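Thiol peroxidase (Mycobacterium tuberculosis, PDB 1XVQ) probably reduces hydrogen peroxide and organic hydroperoxides to water and alcohols, drawing its electrons from thioredoxin and so protecting the cell against oxidative stress. Local coordinates at residues 32-37 with 85-90. Residues are numbered along the deposited sequence; the frame is centred on the assembly and turned at random.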
# COMPACT_ATOMS: atom_id res chain seq x y z
N GLY A 32 -7.32 -9.34 9.64
CA GLY A 32 -7.78 -9.06 10.99
C GLY A 32 -8.08 -10.28 11.84
O GLY A 32 -8.06 -10.20 13.06
N ASP A 33 -8.34 -11.42 11.21
CA ASP A 33 -8.63 -12.64 11.95
C ASP A 33 -7.41 -13.56 11.98
O ASP A 33 -7.51 -14.73 12.33
CB ASP A 33 -9.80 -13.37 11.29
CG ASP A 33 -9.51 -13.80 9.87
OD1 ASP A 33 -8.52 -13.31 9.27
OD2 ASP A 33 -10.28 -14.63 9.33
N LEU A 34 -6.25 -13.00 11.62
CA LEU A 34 -4.99 -13.74 11.59
C LEU A 34 -4.91 -14.81 10.50
O LEU A 34 -4.02 -15.66 10.50
CB LEU A 34 -4.65 -14.35 12.98
CG LEU A 34 -4.50 -13.33 14.13
CD1 LEU A 34 -4.00 -14.02 15.40
CD2 LEU A 34 -3.52 -12.22 13.71
N GLY A 35 -5.86 -14.74 9.56
CA GLY A 35 -5.87 -15.66 8.45
C GLY A 35 -5.01 -15.03 7.37
O GLY A 35 -4.38 -13.99 7.61
N VAL A 36 -4.97 -15.62 6.18
CA VAL A 36 -4.16 -15.05 5.12
C VAL A 36 -4.98 -14.29 4.11
O VAL A 36 -6.13 -14.64 3.82
CB VAL A 36 -3.35 -16.15 4.40
CG1 VAL A 36 -2.52 -15.54 3.26
CG2 VAL A 36 -2.45 -16.86 5.39
N ILE A 37 -4.41 -13.21 3.59
CA ILE A 37 -5.06 -12.43 2.55
C ILE A 37 -4.09 -12.69 1.41
O ILE A 37 -2.99 -12.12 1.37
CB ILE A 37 -5.14 -10.94 2.91
CG1 ILE A 37 -6.09 -10.76 4.11
CG2 ILE A 37 -5.59 -10.11 1.71
CD1 ILE A 37 -6.31 -9.30 4.51
N LEU A 85 0.41 -4.43 13.33
CA LEU A 85 -0.16 -5.75 13.55
C LEU A 85 -1.65 -5.62 13.25
O LEU A 85 -2.21 -4.52 13.31
CB LEU A 85 0.02 -6.20 15.00
CG LEU A 85 1.45 -6.48 15.47
CD1 LEU A 85 1.40 -7.19 16.83
CD2 LEU A 85 2.17 -7.33 14.45
N PRO A 86 -2.31 -6.75 12.94
CA PRO A 86 -3.75 -6.74 12.63
C PRO A 86 -4.56 -6.05 13.72
O PRO A 86 -5.51 -5.30 13.43
CB PRO A 86 -4.08 -8.22 12.51
CG PRO A 86 -2.86 -8.80 11.93
CD PRO A 86 -1.75 -8.10 12.73
N PHE A 87 -4.17 -6.30 14.97
CA PHE A 87 -4.86 -5.73 16.12
C PHE A 87 -4.97 -4.21 16.05
O PHE A 87 -6.00 -3.65 16.43
CB PHE A 87 -4.16 -6.12 17.43
CG PHE A 87 -3.68 -7.54 17.47
CD1 PHE A 87 -4.56 -8.60 17.28
CD2 PHE A 87 -2.32 -7.82 17.66
CE1 PHE A 87 -4.10 -9.92 17.27
CE2 PHE A 87 -1.86 -9.14 17.65
CZ PHE A 87 -2.74 -10.19 17.46
N ALA A 88 -3.93 -3.55 15.56
CA ALA A 88 -3.92 -2.10 15.49
C ALA A 88 -4.49 -1.49 14.22
O ALA A 88 -4.64 -0.27 14.14
CB ALA A 88 -2.52 -1.61 15.66
N GLN A 89 -4.80 -2.32 13.22
CA GLN A 89 -5.30 -1.79 11.95
C GLN A 89 -6.79 -1.45 11.89
O GLN A 89 -7.25 -0.78 10.96
CB GLN A 89 -4.95 -2.73 10.82
CG GLN A 89 -3.44 -2.74 10.53
CD GLN A 89 -3.10 -3.55 9.30
OE1 GLN A 89 -3.52 -4.70 9.17
NE2 GLN A 89 -2.34 -2.95 8.39
N LYS A 90 -7.53 -1.91 12.89
CA LYS A 90 -8.96 -1.66 12.95
C LYS A 90 -9.25 -0.20 13.32
O LYS A 90 -10.39 0.24 13.29
CB LYS A 90 -9.60 -2.57 14.00
CG LYS A 90 -9.16 -4.01 13.92
CD LYS A 90 -9.92 -4.86 14.90
CE LYS A 90 -9.37 -6.27 14.94
NZ LYS A 90 -9.25 -6.88 13.58
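L34 reaches P86 with a single methyl: its CD2 lies 3.9 Å from CG of the proline ring, and the two side chains cross at about a right angle. The L34 CB leaves the backbone across the direction of 85-90, and only the end of the side chain turns toward it. The first torsion sets CG beside the backbone N, anti to the carbonyl carbon (chi1 -60°), and the second then turns CD2 to the proline. The same methyl also nears the ring of F87, CD2 to CE1 4.3 Å, on an oblique approach. The P86 CB, by contrast, points toward 32-37 and comes within 4.1 Å of G32 CA; the proline is buried, and it also touches T30 of strand 28-30. Apolar contacts thus make up most of this junction, with one loose polar approach beside them. Residues 32-35 form the turn between the antiparallel strands 28-30 and 36-38, a small two-stranded sheet separate from the central sheet of the thioredoxin fold, and the short helical turn 86-89 follows strand 77-78 of that central sheet. Within the hairpin an Asx turn shapes the bend: G35 N donates to D33 OD1 (3.0 Å), meeting the oxygen from above the carboxylate plane, 62° out of it. On the exposed side, K90 runs extended as far as CE and then bends at chi4 (-51°), bringing NZ alongside G32, 3.6 Å from its O and almost as near its CA, too long for a firm bond. Q89, in the same helical turn, hydrogen-bonds through NE2 to S82 OG and A104 O.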